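Local coordinates for MazG-related protein (PDB 2YXH), which probably hydrolyses nucleoside triphosphates to nucleoside monophosphates and pyrophosphate with the help of bound magnesium ions, at residues Pro17-Gln22 with Ala65-Arg70; Glu36-Ala41 with Ala48-Glu53; Ser88-Trp93 with Lys107-Arg112. The protein carries 1 engineered substitution. All coordinates share one frame; numbering follows the deposited sequence.

Contact 1: Pro17-Gln22 with Ala65-Arg70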
loop_
_atom_site.group_PDB
_atom_site.type_symbol
_atom_site.label_atom_id
_atom_site.label_comp_id
_atom_site.label_asym_id
_atom_site.label_seq_id
_atom_site.Cartn_x
_atom_site.Cartn_y
_atom_site.Cartn_z
ATOM N N PRO A 17 6.163 -20.555 -4.236
ATOM C CA PRO A 17 7.611 -20.730 -4.524
ATOM C C PRO A 17 8.267 -19.527 -5.280
ATOM O O PRO A 17 9.462 -19.312 -5.208
ATOM C CB PRO A 17 7.630 -22.035 -5.361
ATOM C CG PRO A 17 6.303 -21.977 -6.131
ATOM C CD PRO A 17 5.314 -21.466 -5.047
ATOM N N TRP A 18 7.466 -18.737 -5.992
ATOM C CA TRP A 18 7.921 -17.530 -6.599
ATOM C C TRP A 18 8.200 -16.506 -5.469
ATOM O O TRP A 18 9.279 -15.833 -5.472
ATOM C CB TRP A 18 6.887 -17.012 -7.638
ATOM C CG TRP A 18 7.213 -15.699 -8.124
ATOM C CD1 TRP A 18 8.109 -15.388 -9.170
ATOM C CD2 TRP A 18 6.770 -14.452 -7.592
ATOM N NE1 TRP A 18 8.182 -14.025 -9.310
ATOM C CE2 TRP A 18 7.383 -13.425 -8.353
ATOM C CE3 TRP A 18 5.878 -14.087 -6.565
ATOM C CZ2 TRP A 18 7.119 -12.069 -8.122
ATOM C CZ3 TRP A 18 5.634 -12.769 -6.336
ATOM C CH2 TRP A 18 6.277 -11.759 -7.101
ATOM N N LEU A 19 7.272 -16.394 -4.505
ATOM C CA LEU A 19 7.381 -15.327 -3.488
ATOM C C LEU A 19 8.643 -15.563 -2.648
ATOM O O LEU A 19 9.448 -14.607 -2.419
ATOM C CB LEU A 19 6.101 -15.144 -2.650
ATOM C CG LEU A 19 6.190 -14.021 -1.579
ATOM C CD1 LEU A 19 6.578 -12.670 -2.253
ATOM C CD2 LEU A 19 4.940 -13.895 -0.661
ATOM N N GLU A 20 8.874 -16.851 -2.324
ATOM C CA GLU A 20 10.051 -17.335 -1.520
ATOM C C GLU A 20 11.374 -16.790 -2.103
ATOM O O GLU A 20 12.325 -16.426 -1.323
ATOM C CB GLU A 20 10.077 -18.861 -1.487
ATOM C CG GLU A 20 11.399 -19.439 -1.142
ATOM C CD GLU A 20 11.303 -20.914 -0.672
ATOM O OE1 GLU A 20 10.242 -21.555 -0.916
ATOM O OE2 GLU A 20 12.313 -21.431 -0.077
ATOM N N LYS A 21 11.441 -16.727 -3.440
ATOM C CA LYS A 21 12.610 -16.273 -4.123
ATOM C C LYS A 21 12.735 -14.775 -4.247
ATOM O O LYS A 21 13.792 -14.304 -4.703
ATOM C CB LYS A 21 12.760 -16.953 -5.493
ATOM C CG LYS A 21 13.033 -18.514 -5.392
ATOM C CD LYS A 21 14.147 -18.793 -4.325
ATOM C CE LYS A 21 14.179 -20.194 -3.628
ATOM N NZ LYS A 21 14.662 -20.004 -2.145
ATOM N N GLN A 22 11.686 -14.016 -3.902
ATOM C CA GLN A 22 11.717 -12.524 -3.989
ATOM C C GLN A 22 12.325 -11.825 -2.743
ATOM O O GLN A 22 12.010 -12.137 -1.595
ATOM C CB GLN A 22 10.324 -11.904 -4.328
ATOM C CG GLN A 22 9.511 -12.660 -5.349
ATOM C CD GLN A 22 10.310 -13.016 -6.573
ATOM O OE1 GLN A 22 10.821 -12.106 -7.288
ATOM N NE2 GLN A 22 10.453 -14.343 -6.843
ATOM N N ALA A 65 5.319 -5.228 2.778
ATOM C CA ALA A 65 5.100 -5.497 4.181
ATOM C C ALA A 65 5.390 -6.958 4.516
ATOM O O ALA A 65 6.179 -7.248 5.442
ATOM C CB ALA A 65 3.686 -5.088 4.647
ATOM N N ALA A 66 4.767 -7.883 3.821
ATOM C CA ALA A 66 4.989 -9.346 4.084
ATOM C C ALA A 66 6.427 -9.854 4.187
ATOM O O ALA A 66 6.764 -10.699 5.059
ATOM C CB ALA A 66 4.189 -10.232 3.089
ATOM N N VAL A 67 7.302 -9.336 3.306
ATOM C CA VAL A 67 8.610 -9.854 3.258
ATOM C C VAL A 67 9.479 -9.113 4.284
ATOM O O VAL A 67 10.497 -9.651 4.730
ATOM C CB VAL A 67 9.229 -9.672 1.826
ATOM C CG1 VAL A 67 10.723 -10.018 1.852
ATOM C CG2 VAL A 67 8.446 -10.595 0.740
ATOM N N ALA A 68 9.085 -7.875 4.621
ATOM C CA ALA A 68 9.640 -7.149 5.778
ATOM C C ALA A 68 9.386 -8.009 7.046
ATOM O O ALA A 68 10.262 -8.109 7.897
ATOM C CB ALA A 68 9.032 -5.813 5.921
ATOM N N GLN A 69 8.215 -8.624 7.178
ATOM C CA GLN A 69 7.980 -9.565 8.271
ATOM C C GLN A 69 8.819 -10.844 8.091
ATOM O O GLN A 69 9.402 -11.332 9.041
ATOM C CB GLN A 69 6.514 -9.970 8.355
ATOM C CG GLN A 69 6.224 -11.005 9.406
ATOM C CD GLN A 69 4.736 -11.626 9.324
ATOM O OE1 GLN A 69 4.366 -12.411 8.407
ATOM N NE2 GLN A 69 3.946 -11.275 10.290
ATOM N N ARG A 70 8.834 -11.394 6.883
ATOM C CA ARG A 70 9.497 -12.649 6.617
ATOM C C ARG A 70 10.995 -12.592 6.961
ATOM O O ARG A 70 11.563 -13.445 7.694
ATOM C CB ARG A 70 9.402 -12.965 5.110
ATOM C CG ARG A 70 9.695 -14.417 4.849
ATOM C CD ARG A 70 9.857 -14.676 3.378
ATOM N NE ARG A 70 10.945 -13.906 2.712
ATOM C CZ ARG A 70 10.968 -13.701 1.419
ATOM N NH1 ARG A 70 9.956 -14.186 0.653
ATOM N NH2 ARG A 70 11.973 -13.008 0.905
#
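The guanidinium of R70 lies with its edge against the carbonyls of L19 and Q22 and with one face on V67 of its own helix, with CG1 of V67 3.3 Å above the plane, toward the rim. Both carbonyl oxygens lie close to that plane, so the flat group meets the backbone of 17-22 edge-on. NH2 of R70 donates to O of Q22 at 2.6 Å, almost in line with the carbonyl, with an N-H...O angle of 165°. NH1 of R70 donates to O of L19 at 3.1 Å and arrives from above the carbonyl plane. That oxygen already accepts the backbone N-H of Q22 from the other face. R70 gets there with CG anti to the backbone N (chi1 -163°) and a bend at chi3 that turns the guanidinium across V67. Beside the hydrogen bonds, CD1 of L19 and CG2 of V67 touch at 4.1 Å, the two side chains passing alongside one another and running opposite ways. L27 of helix 24-43 packs on L19, Q22 and V67, joining this apolar layer to the bundle. Within 17-22, the amide carbon CD of Q22 lies over one face of the W18 indole, and W18 packs on L102 of the second subunit. The contact thus fastens the segment 17-22 to the C-terminal part of helix 47-72. Because both acceptors are backbone oxygens, the two hydrogen bonds depend on the course of the main chain in 17-22, not on its side chains, and the two carbonyl dipoles probably stabilise the positive charge of R70.

Contact 2: Glu36-Ala41 with Ala48-Glu53. With MG (magnesium ion), chain D.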
loop_
_atom_site.group_PDB
_atom_site.type_symbol
_atom_site.label_atom_id
_atom_site.label_comp_id
_atom_site.label_asym_id
_atom_site.label_seq_id
_atom_site.Cartn_x
_atom_site.Cartn_y
_atom_site.Cartn_z
ATOM N N GLU A 36 3.912 3.481 -11.423
ATOM C CA GLU A 36 3.922 4.017 -12.779
ATOM C C GLU A 36 2.678 3.627 -13.564
ATOM O O GLU A 36 2.149 4.422 -14.342
ATOM C CB GLU A 36 5.165 3.585 -13.541
ATOM C CG GLU A 36 6.520 4.133 -12.915
ATOM C CD GLU A 36 6.679 5.705 -12.908
ATOM O OE1 GLU A 36 5.864 6.478 -13.484
ATOM O OE2 GLU A 36 7.673 6.181 -12.327
ATOM N N GLU A 37 2.140 2.426 -13.330
ATOM C CA GLU A 37 0.917 2.075 -14.008
ATOM C C GLU A 37 -0.191 2.971 -13.543
ATOM O O GLU A 37 -1.064 3.315 -14.312
ATOM C CB GLU A 37 0.612 0.611 -13.912
ATOM C CG GLU A 37 1.790 -0.256 -14.405
ATOM C CD GLU A 37 1.439 -1.738 -14.394
ATOM O OE1 GLU A 37 1.952 -2.429 -15.268
ATOM O OE2 GLU A 37 0.631 -2.237 -13.549
ATOM N N VAL A 38 -0.126 3.438 -12.304
ATOM C CA VAL A 38 -1.236 4.221 -11.761
ATOM C C VAL A 38 -1.149 5.641 -12.418
ATOM O O VAL A 38 -2.142 6.198 -12.957
ATOM C CB VAL A 38 -1.164 4.307 -10.198
ATOM C CG1 VAL A 38 -2.004 5.401 -9.713
ATOM C CG2 VAL A 38 -1.631 2.974 -9.575
ATOM N N ALA A 39 0.041 6.205 -12.377
ATOM C CA ALA A 39 0.321 7.482 -13.031
ATOM C C ALA A 39 -0.131 7.452 -14.483
ATOM O O ALA A 39 -0.864 8.309 -14.909
ATOM C CB ALA A 39 1.719 7.781 -12.913
ATOM N N GLU A 40 0.202 6.432 -15.246
ATOM C CA GLU A 40 -0.320 6.376 -16.616
ATOM C C GLU A 40 -1.860 6.348 -16.653
ATOM O O GLU A 40 -2.496 7.025 -17.434
ATOM C CB GLU A 40 0.320 5.173 -17.347
ATOM C CG GLU A 40 -0.387 4.714 -18.596
ATOM C CD GLU A 40 -0.198 5.661 -19.831
ATOM O OE1 GLU A 40 0.552 6.646 -19.698
ATOM O OE2 GLU A 40 -0.838 5.417 -20.901
ATOM N N ALA A 41 -2.493 5.588 -15.791
ATOM C CA ALA A 41 -3.965 5.499 -15.911
ATOM C C ALA A 41 -4.618 6.840 -15.546
ATOM O O ALA A 41 -5.589 7.263 -16.167
ATOM C CB ALA A 41 -4.481 4.389 -15.111
ATOM N N ALA A 48 -11.301 2.290 -15.590
ATOM C CA ALA A 48 -11.234 0.810 -15.379
ATOM C C ALA A 48 -9.792 0.391 -15.100
ATOM O O ALA A 48 -9.560 -0.477 -14.262
ATOM C CB ALA A 48 -11.713 0.059 -16.581
ATOM N N ASN A 49 -8.822 1.026 -15.784
ATOM C CA ASN A 49 -7.447 0.662 -15.580
ATOM C C ASN A 49 -6.988 1.285 -14.274
ATOM O O ASN A 49 -6.224 0.683 -13.555
ATOM C CB ASN A 49 -6.553 1.127 -16.738
ATOM C CG ASN A 49 -5.067 0.667 -16.566
ATOM O OD1 ASN A 49 -4.761 -0.544 -16.431
ATOM N ND2 ASN A 49 -4.148 1.613 -16.634
ATOM N N LEU A 50 -7.477 2.498 -13.953
ATOM C CA LEU A 50 -7.029 3.165 -12.721
ATOM C C LEU A 50 -7.439 2.212 -11.564
ATOM O O LEU A 50 -6.652 1.982 -10.647
ATOM C CB LEU A 50 -7.568 4.605 -12.574
ATOM C CG LEU A 50 -7.107 5.379 -11.315
ATOM C CD1 LEU A 50 -5.631 5.433 -10.981
ATOM C CD2 LEU A 50 -7.702 6.789 -11.419
ATOM N N GLU A 51 -8.637 1.623 -11.689
ATOM C CA GLU A 51 -9.133 0.797 -10.643
ATOM C C GLU A 51 -8.311 -0.509 -10.502
ATOM O O GLU A 51 -7.968 -0.895 -9.411
ATOM C CB GLU A 51 -10.580 0.456 -10.882
ATOM C CG GLU A 51 -11.128 -0.558 -9.931
ATOM C CD GLU A 51 -12.535 -0.974 -10.379
ATOM O OE1 GLU A 51 -12.605 -1.690 -11.399
ATOM O OE2 GLU A 51 -13.557 -0.592 -9.743
ATOM N N GLU A 52 -8.005 -1.164 -11.593
ATOM C CA GLU A 52 -7.020 -2.160 -11.610
ATOM C C GLU A 52 -5.686 -1.795 -10.955
ATOM O O GLU A 52 -5.237 -2.505 -10.112
ATOM C CB GLU A 52 -6.819 -2.690 -13.025
ATOM C CG GLU A 52 -5.893 -4.022 -13.105
ATOM C CD GLU A 52 -5.005 -4.146 -14.419
ATOM O OE1 GLU A 52 -5.380 -3.564 -15.470
ATOM O OE2 GLU A 52 -3.968 -4.868 -14.390
ATOM N N GLU A 53 -4.972 -0.772 -11.429
ATOM C CA GLU A 53 -3.718 -0.481 -10.865
ATOM C C GLU A 53 -3.783 -0.088 -9.350
ATOM O O GLU A 53 -2.829 -0.342 -8.598
ATOM C CB GLU A 53 -3.094 0.639 -11.699
ATOM C CG GLU A 53 -3.201 0.282 -13.226
ATOM C CD GLU A 53 -2.436 -1.018 -13.552
ATOM O OE1 GLU A 53 -1.645 -1.504 -12.709
ATOM O OE2 GLU A 53 -2.630 -1.604 -14.635
HETATM MG MG MG D . -0.684 -3.312 -12.499
HETATM O O HOH W 1 -1.644 -3.873 -14.533
HETATM O O HOH W 2 0.616 -5.177 -12.613
#
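E37 and E53 reach across an antiparallel helical hairpin to one magnesium ion, part of the acidic metal centre that marks the all-alpha MazG fold. The axes of 36-41 and 48-53 run 8.6 Å apart at their closest, with an angle of 161° between their directions. The two glutamates cross at about a right angle, their carboxylate planes 77° apart, and each gives a single oxygen to the metal: OE2 of E37 at 2.0 Å and OE1 of E53 at 2.1 Å. E37 is extended beyond CG, whereas E53 folds back at chi2 (-61°), which brings its carboxylate beside CB of E37. The shared ion accounts for how close the two acidic oxygens come, and its charge probably offsets their repulsion. E34 and D56 complete the protein ligands, and two waters bind as well.

Behind the carboxylates the helices pack through aliphatic atoms: CG2 of V38 lies alongside CB of E53 at 3.5 Å, while its CG1 meets CD1 of L50, the two side chains crossing obliquely. The small A41 lets the helices draw near, its CB resting over CA of L50 at 3.7 Å. L28 of the second subunit packs on V38, and Y72 of that subunit on L50. E52 takes part from the second shell: water 1, itself on the magnesium, donates both to OE2 of E52 and to OE2 of E53, at 2.5 Å each.

Contact 3: Ser88-Trp93 with Lys107-Arg112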
loop_
_atom_site.group_PDB
_atom_site.type_symbol
_atom_site.label_atom_id
_atom_site.label_comp_id
_atom_site.label_asym_id
_atom_site.label_seq_id
_atom_site.Cartn_x
_atom_site.Cartn_y
_atom_site.Cartn_z
ATOM N N SER A 88 -1.501 10.892 14.063
ATOM C CA SER A 88 -2.450 11.427 15.047
ATOM C C SER A 88 -1.781 12.491 15.831
ATOM O O SER A 88 -2.356 13.517 16.202
ATOM C CB SER A 88 -2.991 10.346 16.028
ATOM O OG SER A 88 -3.293 9.158 15.309
ATOM N N HIS A 89 -0.516 12.248 16.085
ATOM C CA HIS A 89 0.212 13.233 16.739
ATOM C C HIS A 89 0.429 14.474 15.861
ATOM O O HIS A 89 0.104 15.579 16.333
ATOM C CB HIS A 89 1.490 12.679 17.269
ATOM C CG HIS A 89 2.279 13.706 17.989
ATOM N ND1 HIS A 89 1.865 14.246 19.203
ATOM C CD2 HIS A 89 3.415 14.342 17.643
ATOM C CE1 HIS A 89 2.740 15.165 19.567
ATOM N NE2 HIS A 89 3.692 15.228 18.648
ATOM N N ARG A 90 1.010 14.328 14.651
ATOM C CA ARG A 90 1.165 15.433 13.712
ATOM C C ARG A 90 -0.055 16.233 13.235
ATOM O O ARG A 90 0.023 17.465 12.982
ATOM C CB ARG A 90 2.009 15.048 12.493
ATOM C CG ARG A 90 3.372 14.532 12.884
ATOM C CD ARG A 90 4.204 14.065 11.721
ATOM N NE ARG A 90 5.580 13.740 12.150
ATOM C CZ ARG A 90 6.600 13.425 11.337
ATOM N NH1 ARG A 90 6.450 13.382 10.025
ATOM N NH2 ARG A 90 7.793 13.168 11.860
ATOM N N LYS A 91 -1.185 15.572 13.105
ATOM C CA LYS A 91 -2.310 16.208 12.457
ATOM C C LYS A 91 -3.399 16.084 13.430
ATOM O O LYS A 91 -4.323 15.367 13.196
ATOM C CB LYS A 91 -2.648 15.486 11.144
ATOM C CG LYS A 91 -1.512 15.553 10.081
ATOM C CD LYS A 91 -1.910 14.752 8.822
ATOM C CE LYS A 91 -1.959 15.597 7.524
ATOM N NZ LYS A 91 -3.013 15.082 6.526
ATOM N N PRO A 92 -3.288 16.759 14.598
ATOM C CA PRO A 92 -4.357 16.491 15.631
ATOM C C PRO A 92 -5.726 16.943 15.246
ATOM O O PRO A 92 -6.741 16.498 15.833
ATOM C CB PRO A 92 -3.926 17.374 16.843
ATOM C CG PRO A 92 -2.965 18.366 16.235
ATOM C CD PRO A 92 -2.248 17.684 15.081
ATOM N N TRP A 93 -5.752 17.922 14.335
ATOM C CA TRP A 93 -7.070 18.425 13.817
ATOM C C TRP A 93 -7.998 17.336 13.211
ATOM O O TRP A 93 -9.175 17.577 13.062
ATOM C CB TRP A 93 -6.878 19.525 12.812
ATOM C CG TRP A 93 -6.037 19.131 11.599
ATOM C CD1 TRP A 93 -6.484 18.592 10.370
ATOM C CD2 TRP A 93 -4.612 19.298 11.458
ATOM N NE1 TRP A 93 -5.393 18.412 9.491
ATOM C CE2 TRP A 93 -4.243 18.808 10.149
ATOM C CE3 TRP A 93 -3.597 19.781 12.312
ATOM C CZ2 TRP A 93 -2.928 18.835 9.709
ATOM C CZ3 TRP A 93 -2.251 19.795 11.833
ATOM C CH2 TRP A 93 -1.952 19.327 10.571
ATOM N N LYS A 107 0.872 25.440 10.826
ATOM C CA LYS A 107 1.579 26.003 11.972
ATOM C C LYS A 107 1.635 24.901 12.996
ATOM O O LYS A 107 2.698 24.647 13.574
ATOM C CB LYS A 107 0.806 27.194 12.518
ATOM C CG LYS A 107 0.997 28.446 11.741
ATOM C CD LYS A 107 0.734 29.627 12.616
ATOM C CE LYS A 107 0.054 30.739 11.805
ATOM N NZ LYS A 107 -0.469 31.889 12.690
ATOM N N ILE A 108 0.521 24.175 13.182
ATOM C CA ILE A 108 0.571 23.051 14.083
ATOM C C ILE A 108 1.607 22.029 13.628
ATOM O O ILE A 108 2.491 21.595 14.375
ATOM C CB ILE A 108 -0.772 22.389 14.191
ATOM C CG1 ILE A 108 -1.799 23.416 14.726
ATOM C CG2 ILE A 108 -0.627 21.092 15.026
ATOM C CD1 ILE A 108 -3.150 22.825 15.307
ATOM N N TRP A 109 1.559 21.726 12.348
ATOM C CA TRP A 109 2.305 20.630 11.874
ATOM C C TRP A 109 3.810 20.942 11.959
ATOM O O TRP A 109 4.633 20.066 12.301
ATOM C CB TRP A 109 1.848 20.292 10.462
ATOM C CG TRP A 109 2.555 19.166 9.899
ATOM C CD1 TRP A 109 2.238 17.848 10.017
ATOM C CD2 TRP A 109 3.764 19.227 9.127
ATOM N NE1 TRP A 109 3.138 17.078 9.332
ATOM C CE2 TRP A 109 4.087 17.893 8.766
ATOM C CE3 TRP A 109 4.565 20.296 8.639
ATOM C CZ2 TRP A 109 5.204 17.576 7.952
ATOM C CZ3 TRP A 109 5.703 19.997 7.802
ATOM C CH2 TRP A 109 6.009 18.640 7.474
ATOM N N LYS A 110 4.154 22.183 11.674
ATOM C CA LYS A 110 5.520 22.594 11.744
ATOM C C LYS A 110 6.037 22.242 13.179
ATOM O O LYS A 110 7.169 21.787 13.334
ATOM C CB LYS A 110 5.581 24.081 11.433
ATOM C CG LYS A 110 6.941 24.682 11.681
ATOM C CD LYS A 110 7.196 25.876 10.803
ATOM C CE LYS A 110 8.713 26.131 10.755
ATOM N NZ LYS A 110 9.372 26.664 12.020
ATOM N N GLU A 111 5.186 22.358 14.210
ATOM C CA GLU A 111 5.667 22.231 15.578
ATOM C C GLU A 111 5.694 20.786 15.999
ATOM O O GLU A 111 6.621 20.366 16.661
ATOM C CB GLU A 111 4.771 22.999 16.568
ATOM C CG GLU A 111 4.742 24.541 16.367
ATOM C CD GLU A 111 6.113 25.158 16.285
ATOM O OE1 GLU A 111 6.992 24.830 17.119
ATOM O OE2 GLU A 111 6.306 25.974 15.361
ATOM N N ARG A 112 4.611 20.054 15.714
ATOM C CA ARG A 112 4.595 18.605 15.899
ATOM C C ARG A 112 5.835 17.903 15.280
ATOM O O ARG A 112 6.476 17.015 15.870
ATOM C CB ARG A 112 3.311 18.033 15.317
ATOM C CG ARG A 112 2.048 18.702 15.876
ATOM C CD ARG A 112 1.915 18.508 17.404
ATOM N NE ARG A 112 0.706 19.121 17.994
ATOM C CZ ARG A 112 -0.252 18.448 18.638
ATOM N NH1 ARG A 112 -0.238 17.146 18.657
ATOM N NH2 ARG A 112 -1.224 19.089 19.223
HETATM O O HOH W 3 4.348 14.687 8.523
#
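Helix 76-90 ends as K91 leaves helical backbone angles, and P92-W93 turn back in a 3-10 segment beside helix 102-113, where R90 and R112 bring their CA atoms within 5.2 Å. R112 runs through this corner. With CG anti to the carbonyl carbon and a bend at chi2 (-62°), its chain passes H89, and CD of R112 lies over one face of the H89 imidazole, 4.2 Å from the ring centre, in a CH-pi contact. Its guanidinium then spreads one face over P92, with CG of P92 3.5 Å above the plane. NH1 of R112 also makes a weak hydrogen bond to O of H89 at 2.8 Å, bent to 121°. With R112 cut back to an alanine, the P92 ring and the face of H89 would probably lose their cover, and the H89 carbonyl this donor.

Deeper in, CG2 of I108 packs on CD of P92. The W93 indole presents its edge to helix 102-113, with CZ3 of W93 at 3.8 Å from CB of I108 and CH2 beside CB of W109. On the other flank, CB of R90 touches CD1 of W109, the guanidinium and indole planes standing 89° apart. Water 3 accepts from NH1 of R90 and, at the indole edge, from NE1 of W109. O of R90 is buried without a partner, probably at a small polar cost. The contact therefore docks the C-terminal helix mainly through aromatic and aliphatic surfaces, R112 lending its guanidinium face and R90 its aliphatic chain.

In the fold
From the N terminus, the chain passes helix 2-15 and enters contact 1 at 17-22, which closes only when helix 47-72 reaches 65-70. Inside that long, almost wholly helical loop, contact 2 makes a much shorter closure, pairing helix 24-43 with the start of helix 47-72 across a six-residue connection. Helix 47-72 thus serves both, though their centres lie 24 Å apart. Contact 3 follows in series: it opens at the end of helix 76-90 and closes on helix 102-113. It and contact 1 sit on opposite sides of the chain's centre, about 35 Å apart between centres. No two contacts cross, and all three touch the second subunit.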